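Local structure of flavin reductase domain protein, FMN-binding (Shewanella baltica, 3HMZ) at residues 116-119 with 124-127; 39-44 with 71-76; 10-15 with 176-181; 102-105 with 109-112. The protein binds flavin mononucleotide and is probably an oxidoreductase of the flavoredoxin family that uses NAD or NADP. All coordinates share one frame; numbering follows the deposited sequence. Where two conformers were deposited one is given.

Contact 1: residues 116-119 with 124-127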
loop_
_atom_site.group_PDB
_atom_site.type_symbol
_atom_site.label_atom_id
_atom_site.label_comp_id
_atom_site.label_asym_id
_atom_site.label_seq_id
_atom_site.Cartn_x
_atom_site.Cartn_y
_atom_site.Cartn_z
ATOM N N PHE A 116 23.059 7.487 -6.332
ATOM C CA PHE A 116 23.818 8.423 -5.523
ATOM C C PHE A 116 23.870 7.945 -4.095
ATOM O O PHE A 116 23.175 7.005 -3.718
ATOM C CB PHE A 116 23.259 9.850 -5.623
ATOM C CG PHE A 116 21.886 10.067 -4.971
ATOM C CD1 PHE A 116 20.707 9.743 -5.614
ATOM C CD2 PHE A 116 21.788 10.607 -3.694
ATOM C CE1 PHE A 116 19.460 9.967 -5.012
ATOM C CE2 PHE A 116 20.565 10.851 -3.082
ATOM C CZ PHE A 116 19.382 10.525 -3.756
ATOM N N GLU A 117 24.709 8.591 -3.304
ATOM C CA GLU A 117 24.882 8.270 -1.879
ATOM C C GLU A 117 24.482 9.463 -1.039
ATOM O O GLU A 117 24.635 10.618 -1.460
ATOM C CB GLU A 117 26.305 7.862 -1.594
ATOM C CG GLU A 117 26.628 6.513 -2.252
ATOM C CD GLU A 117 28.019 6.010 -1.962
ATOM O OE1 GLU A 117 28.896 6.812 -1.601
ATOM O OE2 GLU A 117 28.248 4.808 -2.179
HETATM N N MSE A 118 24.012 9.189 0.170
HETATM C CA MSE A 118 23.461 10.262 1.002
HETATM C C MSE A 118 23.593 10.033 2.466
HETATM O O MSE A 118 23.378 8.925 2.886
HETATM C CB MSE A 118 21.921 10.338 0.712
HETATM C CG MSE A 118 21.493 11.720 0.746
HETATM SE SE MSE A 118 19.777 12.329 0.509
HETATM C CE MSE A 118 18.694 10.816 0.009
ATOM N N ALA A 119 23.910 11.097 3.227
ATOM C CA ALA A 119 23.964 11.071 4.705
ATOM C C ALA A 119 24.936 10.045 5.350
ATOM O O ALA A 119 24.615 9.498 6.405
ATOM C CB ALA A 119 22.521 10.908 5.245
ATOM N N PRO A 124 22.853 2.628 -1.789
ATOM C CA PRO A 124 22.537 3.273 -3.061
ATOM C C PRO A 124 21.131 3.877 -3.040
ATOM O O PRO A 124 20.172 3.197 -2.643
ATOM C CB PRO A 124 22.580 2.116 -4.049
ATOM C CG PRO A 124 22.137 0.915 -3.245
ATOM C CD PRO A 124 22.507 1.190 -1.832
ATOM N N PHE A 125 21.034 5.134 -3.442
ATOM C CA PHE A 125 19.774 5.849 -3.577
ATOM C C PHE A 125 19.547 6.104 -5.086
ATOM O O PHE A 125 20.510 6.424 -5.817
ATOM C CB PHE A 125 19.833 7.182 -2.853
ATOM C CG PHE A 125 19.907 7.064 -1.354
ATOM C CD1 PHE A 125 21.083 6.721 -0.716
ATOM C CD2 PHE A 125 18.791 7.309 -0.586
ATOM C CE1 PHE A 125 21.126 6.629 0.676
ATOM C CE2 PHE A 125 18.839 7.257 0.786
ATOM C CZ PHE A 125 20.033 6.899 1.429
ATOM N N VAL A 126 18.300 6.015 -5.542
ATOM C CA VAL A 126 17.981 6.192 -6.956
ATOM C C VAL A 126 17.701 7.658 -7.270
ATOM O O VAL A 126 16.786 8.260 -6.722
ATOM C CB VAL A 126 16.838 5.269 -7.409
ATOM C CG1 VAL A 126 16.505 5.497 -8.884
ATOM C CG2 VAL A 126 17.157 3.764 -7.091
ATOM N N ALA A 127 18.496 8.234 -8.157
ATOM C CA ALA A 127 18.282 9.603 -8.628
ATOM C C ALA A 127 16.948 9.742 -9.356
ATOM O O ALA A 127 16.527 8.819 -10.054
ATOM C CB ALA A 127 19.420 10.051 -9.594
#
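Phe116 lays the face of its ring over the CB of Phe125. That carbon stands 3.5 Å from the centroid of the Phe116 ring, 15° off the ring normal, a CH-pi contact over the centre of the face. The ring gets there because Phe116 CG lies between its own backbone N and carbonyl carbon (chi1 69°), which swings it across the partner strand. The two aromatic rings themselves meet obliquely, with planes at 31°. At the edge of the Phe116 ring, CE1 comes 3.6 Å from Val126 O, and the backbone N of Ala127 lies near the ring plane. Phe116 and Phe125 are an antiparallel hydrogen-bonded pair in the small two-stranded sheet of strands 115-116 and 125-126. Phe116 N gives a bond of 2.8 Å to Phe125 O, and Phe125 N returns one of 2.9 Å to Phe116 O. Both side chains project from the same face of this sheet. Selenomethionine Met118 then covers one face of the Phe125 ring. Its CB sits 3.9 Å from the ring centroid, offset toward the rim. The chain bends at chi3 and brings CE to 3.6 Å from Phe125 CD2. The selenium is farther above the same ring, in a Met-aromatic contact at 5.4 Å from the centroid. Beyond the two segments, Trp132 meets the Phe116 ring edge-to-face, and Trp158 meets the ring of Phe125.

Contact 2: residues 39-44 with 71-76. With FMN (flavin mononucleotide), chain B.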
loop_
_atom_site.group_PDB
_atom_site.type_symbol
_atom_site.label_atom_id
_atom_site.label_comp_id
_atom_site.label_asym_id
_atom_site.label_seq_id
_atom_site.Cartn_x
_atom_site.Cartn_y
_atom_site.Cartn_z
ATOM N N GLN A 39 28.619 -6.403 -0.577
ATOM C CA GLN A 39 30.010 -6.583 -1.002
ATOM C C GLN A 39 30.339 -5.651 -2.181
ATOM O O GLN A 39 30.921 -6.036 -3.205
ATOM C CB GLN A 39 30.288 -8.074 -1.251
ATOM C CG GLN A 39 30.192 -8.881 0.034
ATOM C CD GLN A 39 31.108 -8.344 1.128
ATOM O OE1 GLN A 39 30.716 -8.231 2.291
ATOM N NE2 GLN A 39 32.326 -7.976 0.749
ATOM N N GLY A 40 29.914 -4.394 -2.015
ATOM C CA GLY A 40 30.144 -3.349 -3.002
ATOM C C GLY A 40 29.341 -3.332 -4.283
ATOM O O GLY A 40 29.588 -2.473 -5.131
ATOM N N ILE A 41 28.390 -4.239 -4.426
ATOM C CA ILE A 41 27.568 -4.339 -5.618
ATOM C C ILE A 41 26.182 -3.807 -5.230
ATOM O O ILE A 41 25.643 -4.166 -4.193
ATOM C CB ILE A 41 27.409 -5.802 -6.111
ATOM C CG1 ILE A 41 28.804 -6.465 -6.339
ATOM C CG2 ILE A 41 26.542 -5.837 -7.369
ATOM C CD1 ILE A 41 29.602 -5.788 -7.446
ATOM N N ASP A 42 25.635 -2.974 -6.085
ATOM C CA ASP A 42 24.318 -2.353 -5.885
ATOM C C ASP A 42 23.260 -3.020 -6.738
ATOM O O ASP A 42 23.525 -3.555 -7.815
ATOM C CB ASP A 42 24.403 -0.858 -6.250
ATOM C CG ASP A 42 25.251 -0.065 -5.284
ATOM O OD1 ASP A 42 25.163 -0.312 -4.080
ATOM O OD2 ASP A 42 25.970 0.862 -5.702
ATOM N N ASN A 43 22.025 -2.947 -6.257
ATOM C CA ASN A 43 20.912 -3.423 -7.013
ATOM C C ASN A 43 19.658 -2.621 -6.686
ATOM O O ASN A 43 19.576 -1.982 -5.644
ATOM C CB ASN A 43 20.619 -4.902 -6.788
ATOM C CG ASN A 43 19.846 -5.523 -7.923
ATOM O OD1 ASN A 43 19.808 -5.000 -9.041
ATOM N ND2 ASN A 43 19.228 -6.672 -7.644
ATOM N N VAL A 44 18.739 -2.640 -7.635
ATOM C CA VAL A 44 17.442 -1.986 -7.513
ATOM C C VAL A 44 16.395 -2.940 -8.142
ATOM O O VAL A 44 16.613 -3.478 -9.213
ATOM C CB VAL A 44 17.409 -0.617 -8.258
ATOM C CG1 VAL A 44 16.005 0.074 -8.111
ATOM C CG2 VAL A 44 18.585 0.303 -7.845
ATOM N N ARG A 71 16.686 -9.398 -2.499
ATOM C CA ARG A 71 16.450 -10.065 -1.211
ATOM C C ARG A 71 17.761 -10.618 -0.627
ATOM O O ARG A 71 18.039 -10.472 0.578
ATOM C CB ARG A 71 15.442 -11.176 -1.375
ATOM C CG ARG A 71 15.290 -12.010 -0.133
ATOM C CD ARG A 71 14.182 -12.961 -0.288
ATOM N NE ARG A 71 14.166 -13.920 0.829
ATOM C CZ ARG A 71 13.085 -14.512 1.322
ATOM N NH1 ARG A 71 11.868 -14.228 0.840
ATOM N NH2 ARG A 71 13.204 -15.386 2.340
ATOM N N GLU A 72 18.542 -11.253 -1.490
ATOM C CA GLU A 72 19.845 -11.797 -1.046
ATOM C C GLU A 72 20.721 -10.698 -0.441
ATOM O O GLU A 72 21.304 -10.855 0.634
ATOM C CB GLU A 72 20.542 -12.467 -2.219
ATOM C CG GLU A 72 21.903 -13.097 -1.899
ATOM C CD GLU A 72 22.546 -13.618 -3.140
ATOM O OE1 GLU A 72 21.845 -14.358 -3.869
ATOM O OE2 GLU A 72 23.733 -13.222 -3.391
ATOM N N PHE A 73 20.779 -9.559 -1.127
ATOM C CA PHE A 73 21.578 -8.435 -0.645
ATOM C C PHE A 73 21.094 -7.926 0.697
ATOM O O PHE A 73 21.905 -7.555 1.561
ATOM C CB PHE A 73 21.572 -7.301 -1.679
ATOM C CG PHE A 73 22.443 -7.514 -2.875
ATOM C CD1 PHE A 73 23.056 -8.757 -3.177
ATOM C CD2 PHE A 73 22.635 -6.451 -3.764
ATOM C CE1 PHE A 73 23.863 -8.884 -4.298
ATOM C CE2 PHE A 73 23.446 -6.602 -4.905
ATOM C CZ PHE A 73 24.029 -7.827 -5.171
ATOM N N ILE A 74 19.759 -7.835 0.840
ATOM C CA ILE A 74 19.165 -7.408 2.112
ATOM C C ILE A 74 19.466 -8.383 3.266
ATOM O O ILE A 74 19.774 -7.964 4.367
ATOM C CB ILE A 74 17.667 -7.110 1.953
ATOM C CG1 ILE A 74 17.550 -5.854 1.075
ATOM C CG2 ILE A 74 17.017 -6.864 3.310
ATOM C CD1 ILE A 74 16.122 -5.487 0.637
ATOM N N GLU A 75 19.380 -9.673 2.976
ATOM C CA GLU A 75 19.678 -10.699 3.975
ATOM C C GLU A 75 21.132 -10.617 4.398
ATOM O O GLU A 75 21.424 -10.771 5.574
ATOM C CB GLU A 75 19.370 -12.073 3.416
ATOM C CG GLU A 75 17.864 -12.367 3.276
ATOM C CD GLU A 75 17.551 -13.550 2.385
ATOM O OE1 GLU A 75 18.393 -13.939 1.540
ATOM O OE2 GLU A 75 16.438 -14.098 2.505
ATOM N N GLN A 76 22.012 -10.331 3.447
ATOM C CA GLN A 76 23.439 -10.248 3.727
ATOM C C GLN A 76 23.815 -8.960 4.460
ATOM O O GLN A 76 24.574 -8.981 5.397
ATOM C CB GLN A 76 24.237 -10.421 2.434
ATOM C CG GLN A 76 24.126 -11.808 1.819
ATOM C CD GLN A 76 24.657 -11.907 0.385
ATOM O OE1 GLN A 76 24.973 -10.900 -0.269
ATOM N NE2 GLN A 76 24.760 -13.139 -0.112
HETATM N N1 FMN B . 8.805 -8.529 -6.435
HETATM C C2 FMN B . 8.692 -8.727 -5.080
HETATM O O2 FMN B . 9.368 -9.607 -4.546
HETATM N N3 FMN B . 7.848 -7.912 -4.349
HETATM C C4 FMN B . 7.083 -6.938 -4.912
HETATM O O4 FMN B . 6.321 -6.261 -4.172
HETATM C C4A FMN B . 7.193 -6.761 -6.300
HETATM N N5 FMN B . 6.466 -5.779 -6.949
HETATM C C5A FMN B . 6.696 -5.446 -8.276
HETATM C C6 FMN B . 6.081 -4.330 -8.864
HETATM C C7 FMN B . 6.293 -4.008 -10.200
HETATM C C7M FMN B . 5.645 -2.803 -10.807
HETATM C C8 FMN B . 7.133 -4.818 -10.968
HETATM C C8M FMN B . 7.390 -4.515 -12.431
HETATM C C9 FMN B . 7.742 -5.912 -10.369
HETATM C C9A FMN B . 7.556 -6.264 -9.041
HETATM N N10 FMN B . 8.174 -7.348 -8.425
HETATM C C10 FMN B . 8.055 -7.554 -7.060
HETATM C "C1'" FMN B . 9.190 -8.193 -9.145
HETATM C "C2'" FMN B . 10.654 -7.783 -8.931
HETATM O "O2'" FMN B . 10.836 -6.360 -9.022
HETATM C "C3'" FMN B . 11.453 -8.515 -10.004
HETATM O "O3'" FMN B . 11.381 -9.916 -9.753
HETATM C "C4'" FMN B . 12.893 -7.993 -10.180
HETATM O "O4'" FMN B . 13.329 -8.419 -11.467
HETATM C "C5'" FMN B . 13.867 -8.476 -9.124
HETATM O "O5'" FMN B . 15.156 -7.969 -9.471
HETATM P P FMN B . 16.468 -8.556 -8.767
HETATM O O1P FMN B . 17.593 -7.911 -9.557
HETATM O O2P FMN B . 16.468 -8.213 -7.304
HETATM O O3P FMN B . 16.449 -10.054 -8.926
#
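Asn43 turns its CB toward the ring of Phe73, on helix 69-77, and its amide toward the FMN phosphate. CB lies 3.8 Å from Phe73 CE2, approaching the ring obliquely. From there CG is anti to the backbone N (chi1 -158°), which carries the amide past the ring to the cofactor. CG and OD1 are each 3.7 Å from FMN O1P. ND2 reaches the same oxygen in a hydrogen bond of 2.8 Å that is almost straight, with an N-H...acceptor angle of 173°. ND2 also lies 3.2 Å from FMN O2P. One residue thus packs with its base and binds phosphate with its tip. The Phe73 ring also meets Ile41. Its CE2 comes 3.4 Å from Ile41 O, and its CZ is 3.9 Å from Ile41 CG2. Thr70 OG1 and Ser100 OG are further hydrogen-bond partners of FMN. Strand 41-44 and helix 71-76 run at 126° to each other, their axes 9.5 Å apart at closest approach. The Asn43 side chain lies between the start of helix 69-77 and helix 107-111, where it touches Lys69, Thr70, Lys107 and Leu108, while its backbone pairs with Ala36 of strand 32-38.

Contact 3: residues 10-15 with 176-181. With EDO (1,2-ethanediol), chain H.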
loop_
_atom_site.group_PDB
_atom_site.type_symbol
_atom_site.label_atom_id
_atom_site.label_comp_id
_atom_site.label_asym_id
_atom_site.label_seq_id
_atom_site.Cartn_x
_atom_site.Cartn_y
_atom_site.Cartn_z
ATOM N N VAL A 10 16.619 22.908 -13.237
ATOM C CA VAL A 10 17.574 22.754 -12.125
ATOM C C VAL A 10 17.423 21.414 -11.376
ATOM O O VAL A 10 16.411 20.726 -11.450
ATOM C CB VAL A 10 17.446 23.977 -11.098
ATOM C CG1 VAL A 10 16.113 23.925 -10.345
ATOM C CG2 VAL A 10 18.642 24.084 -10.112
ATOM N N ASP A 11 18.480 21.054 -10.681
ATOM C CA ASP A 11 18.465 19.879 -9.819
ATOM C C ASP A 11 17.369 19.967 -8.792
ATOM O O ASP A 11 17.048 21.050 -8.318
ATOM C CB ASP A 11 19.771 19.762 -9.062
ATOM C CG ASP A 11 20.930 19.380 -9.959
ATOM O OD1 ASP A 11 20.698 19.115 -11.151
ATOM O OD2 ASP A 11 22.047 19.307 -9.428
ATOM N N ASN A 12 16.794 18.809 -8.469
ATOM C CA ASN A 12 15.751 18.760 -7.460
ATOM C C ASN A 12 16.371 19.137 -6.117
ATOM O O ASN A 12 17.529 18.787 -5.828
ATOM C CB ASN A 12 15.078 17.370 -7.406
ATOM C CG ASN A 12 14.296 17.034 -8.683
ATOM O OD1 ASN A 12 13.775 17.934 -9.356
ATOM N ND2 ASN A 12 14.203 15.739 -9.015
ATOM N N ASN A 13 15.626 19.914 -5.343
ATOM C CA ASN A 13 16.050 20.311 -4.011
ATOM C C ASN A 13 15.605 19.220 -3.023
ATOM O O ASN A 13 14.410 19.021 -2.847
ATOM C CB ASN A 13 15.359 21.613 -3.656
ATOM C CG ASN A 13 15.761 22.130 -2.320
ATOM O OD1 ASN A 13 14.932 22.234 -1.404
ATOM N ND2 ASN A 13 17.063 22.431 -2.169
ATOM N N ILE A 14 16.557 18.552 -2.402
ATOM C CA ILE A 14 16.311 17.473 -1.421
ATOM C C ILE A 14 16.396 18.041 -0.013
ATOM O O ILE A 14 17.355 18.770 0.314
ATOM C CB ILE A 14 17.364 16.342 -1.518
ATOM C CG1 ILE A 14 17.301 15.662 -2.888
ATOM C CG2 ILE A 14 17.162 15.285 -0.399
ATOM C CD1 ILE A 14 18.335 14.562 -3.109
ATOM N N ALA A 15 15.417 17.707 0.823
ATOM C CA ALA A 15 15.411 18.078 2.226
ATOM C C ALA A 15 15.143 16.826 3.036
ATOM O O ALA A 15 14.480 15.889 2.560
ATOM C CB ALA A 15 14.319 19.127 2.511
ATOM N N ALA A 176 3.440 17.422 -13.309
ATOM C CA ALA A 176 2.706 16.176 -13.473
ATOM C C ALA A 176 3.609 14.943 -13.499
ATOM O O ALA A 176 3.220 13.894 -12.995
ATOM C CB ALA A 176 1.875 16.227 -14.757
ATOM N N ASP A 177 4.811 15.061 -14.064
ATOM C CA ASP A 177 5.708 13.907 -14.147
ATOM C C ASP A 177 6.357 13.520 -12.816
ATOM O O ASP A 177 7.126 12.568 -12.805
ATOM C CB ASP A 177 6.701 13.978 -15.298
ATOM C CG ASP A 177 7.761 14.984 -15.123
ATOM O OD1 ASP A 177 7.848 15.673 -14.082
ATOM O OD2 ASP A 177 8.576 15.067 -16.103
ATOM N N LYS A 178 6.054 14.239 -11.728
ATOM C CA LYS A 178 6.551 13.833 -10.406
ATOM C C LYS A 178 5.524 13.022 -9.623
ATOM O O LYS A 178 5.802 12.558 -8.526
ATOM C CB LYS A 178 7.039 15.025 -9.597
ATOM C CG LYS A 178 8.269 15.689 -10.228
ATOM C CD LYS A 178 8.957 16.652 -9.262
ATOM C CE LYS A 178 10.182 17.203 -9.867
ATOM N NZ LYS A 178 10.956 18.115 -8.942
ATOM N N ARG A 179 4.337 12.810 -10.187
ATOM C CA ARG A 179 3.340 11.984 -9.507
ATOM C C ARG A 179 3.871 10.559 -9.268
ATOM O O ARG A 179 4.702 10.027 -10.032
ATOM C CB ARG A 179 2.025 11.975 -10.287
ATOM C CG ARG A 179 1.259 13.262 -10.108
ATOM C CD ARG A 179 0.110 13.504 -11.057
ATOM N NE ARG A 179 -0.482 14.801 -10.726
ATOM C CZ ARG A 179 -1.345 14.996 -9.728
ATOM N NH1 ARG A 179 -1.748 13.994 -9.002
ATOM N NH2 ARG A 179 -1.818 16.208 -9.463
ATOM N N SER A 180 3.410 9.937 -8.172
ATOM C CA SER A 180 3.780 8.566 -7.874
ATOM C C SER A 180 3.017 7.588 -8.769
ATOM O O SER A 180 1.983 7.930 -9.355
ATOM C CB SER A 180 3.552 8.252 -6.394
ATOM O OG SER A 180 2.222 8.581 -5.968
ATOM N N LEU A 181 3.586 6.394 -8.881
ATOM C CA LEU A 181 3.068 5.302 -9.652
ATOM C C LEU A 181 2.522 4.220 -8.746
ATOM O O LEU A 181 3.107 3.906 -7.726
ATOM C CB LEU A 181 4.168 4.697 -10.510
ATOM C CG LEU A 181 4.690 5.521 -11.683
ATOM C CD1 LEU A 181 6.017 4.896 -12.243
ATOM C CD2 LEU A 181 3.619 5.617 -12.776
HETATM C C1 EDO H . 11.743 14.348 -13.508
HETATM O O1 EDO H . 10.696 13.760 -12.690
HETATM C C2 EDO H . 11.361 14.157 -14.977
HETATM O O2 EDO H . 11.241 15.294 -15.816
#
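Asn12 and Lys178 reach toward each other from opposite directions, and this one pair makes the whole contact. Lys178 NZ gives a hydrogen bond of 2.9 Å to Asn12 OD1. The ammonium does not lie in the amide plane. It stands above it, 64° out, with a C=O...donor angle of 112°, so the bond does not follow a lone pair. The lysine spans the gap because its chain is extended beyond CG. The CA atoms of the two residues stay 10.8 Å apart. Close approach is confined to NZ and OD1. NZ also forms a salt bridge with Asp160 and a hydrogen bond with Gln162, so three side chains grip the one charge. A leucine here has no amide oxygen, so the ammonium would probably be left to Asp160 and Gln162 and the two segments without their tie. The remainder is loose. The two segments bury just 70 Å² between them, and the contact lies at the surface. Asp177, beside the lysine, turns to a 1,2-ethanediol molecule, probably from the crystallisation liquor. Its OD2 accepts a bond of 2.7 Å from the diol O2. Near the N-terminus, Asn13 pairs through its backbone with Thr161, and Ala15 with Ala159. The tie joins the lead-in to strand 14-16, which pairs with strand 149-160, to the short 3-10 segment 176-178 that precedes strand 181-185. It sits away from the FMN site, on the outside of the antiparallel, barrel-like sheet of the flavin reductase family, the FMN-binding split barrel.

Contact 4: residues 102-105 with 109-112. With EDO (1,2-ethanediol), chain F.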
loop_
_atom_site.group_PDB
_atom_site.type_symbol
_atom_site.label_atom_id
_atom_site.label_comp_id
_atom_site.label_asym_id
_atom_site.label_seq_id
_atom_site.Cartn_x
_atom_site.Cartn_y
_atom_site.Cartn_z
ATOM N N ALA A 102 20.849 -11.094 -11.266
ATOM C CA ALA A 102 21.460 -12.441 -11.424
ATOM C C ALA A 102 21.715 -12.795 -12.911
ATOM O O ALA A 102 22.634 -13.587 -13.215
ATOM C CB ALA A 102 20.571 -13.501 -10.778
ATOM N N ASP A 103 20.910 -12.258 -13.826
ATOM C CA ASP A 103 21.016 -12.528 -15.263
ATOM C C ASP A 103 21.854 -11.556 -16.062
ATOM O O ASP A 103 22.205 -11.865 -17.196
ATOM C CB ASP A 103 19.617 -12.621 -15.857
ATOM C CG ASP A 103 18.790 -13.723 -15.209
ATOM O OD1 ASP A 103 19.319 -14.836 -15.043
ATOM O OD2 ASP A 103 17.613 -13.488 -14.872
ATOM N N ASP A 104 22.172 -10.382 -15.502
ATOM C CA ASP A 104 22.995 -9.397 -16.206
ATOM C C ASP A 104 23.573 -8.461 -15.191
ATOM O O ASP A 104 22.843 -7.662 -14.594
ATOM C CB ASP A 104 22.195 -8.636 -17.266
ATOM C CG ASP A 104 23.087 -7.798 -18.228
ATOM O OD1 ASP A 104 24.182 -7.390 -17.861
ATOM O OD2 ASP A 104 22.679 -7.559 -19.382
ATOM N N ALA A 105 24.890 -8.521 -15.006
ATOM C CA ALA A 105 25.617 -7.640 -14.077
ATOM C C ALA A 105 25.448 -6.155 -14.392
ATOM O O ALA A 105 25.641 -5.340 -13.519
ATOM C CB ALA A 105 27.103 -7.988 -14.086
ATOM N N LEU A 109 22.755 -0.154 -15.591
ATOM C CA LEU A 109 22.954 0.673 -16.791
ATOM C C LEU A 109 21.897 0.315 -17.858
ATOM O O LEU A 109 21.428 1.218 -18.552
ATOM C CB LEU A 109 24.413 0.722 -17.307
ATOM C CG LEU A 109 25.099 -0.362 -18.114
ATOM C CD1 LEU A 109 24.377 -0.689 -19.434
ATOM C CD2 LEU A 109 26.503 0.010 -18.424
ATOM N N ASN A 110 21.485 -0.951 -17.968
ATOM C CA ASN A 110 20.427 -1.357 -18.899
ATOM C C ASN A 110 19.072 -0.729 -18.620
ATOM O O ASN A 110 18.315 -0.408 -19.543
ATOM C CB ASN A 110 20.206 -2.884 -18.844
ATOM C CG ASN A 110 21.411 -3.676 -19.257
ATOM O OD1 ASN A 110 22.402 -3.167 -19.853
ATOM N ND2 ASN A 110 21.361 -4.967 -18.900
ATOM N N CYS A 111 18.771 -0.542 -17.340
ATOM C CA CYS A 111 17.487 -0.036 -16.890
ATOM C C CYS A 111 17.481 1.500 -16.768
ATOM O O CYS A 111 16.438 2.073 -16.486
ATOM C CB CYS A 111 17.102 -0.674 -15.546
ATOM S SG CYS A 111 16.699 -2.435 -15.624
ATOM N N GLY A 112 18.623 2.165 -16.984
ATOM C CA GLY A 112 18.717 3.642 -16.902
ATOM C C GLY A 112 18.720 4.157 -15.478
ATOM O O GLY A 112 18.319 5.290 -15.253
HETATM C C1 EDO F . 14.884 5.239 -18.968
HETATM O O1 EDO F . 16.286 5.497 -19.188
HETATM C C2 EDO F . 14.725 4.211 -17.862
HETATM O O2 EDO F . 14.924 2.909 -18.371
#
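Asp104 OD2 accepts the one polar bond between these segments, from Asn110 ND2 at 2.9 Å. The bond is weak, with an N-H...acceptor angle of 144°. The other oxygen of Asp104, OD1, is taken by the backbone N of Asn106, the stronger of its two partners, which makes an Asx turn at Asp104. The weak bond ties the loop before helix 107-111 to the last turn of that helix, which closes in a Schellman motif at Gly112. The carboxylate and amide planes stand 73° apart, and the two side chains approach each other at a slant. Asp104 CG is anti to its own N (chi1 -168°), which sends the carboxylate out toward the helix. The carboxylate thus bridges the chain just ahead of the helix and a side chain near the helix end. An alanine at Asp104 would remove both acceptors, which would probably leave the Asn110 amide freer to turn and the Asn106 N-H without this mate. The contact is small, with 66 Å² buried, and lies at the surface. It is nevertheless close to the cofactor site. The side chain of Asn110 touches that of Gln99, whose backbone O is hydrogen-bonded to FMN, and Lys107 of the same helix is another FMN-binding residue. Cys111, the next residue, packs on Arg95 and Val96 of helix 90-96. Gly112 has a positive phi, as the motif requires, and its N makes a weak bond back to Leu109 O. Beside it, Cys111 O accepts a bond of 2.6 Å from O2 of a 1,2-ethanediol, probably from the crystallisation liquor.

Contact 3 ties the N-terminal region to residues 176-181, and the other three contacts lie inside the long loop it closes. Within that loop contact 2 comes first, then contact 4, then contact 1. Contacts 2 and 4 are on the same side of the chain's centre, their own centres 14 Å apart, and both lie by the FMN site. Contacts 2 and 3 reach the same antiparallel sheet from opposite sides of the chain's centre, 26 Å apart. Contact 1 links them. Its Pro124 and Val126 pack on Asp42 and Val44, and its Phe116 and Met118 on Ile14. The small sheet therefore connects the cofactor-binding strand to the N-terminal strand.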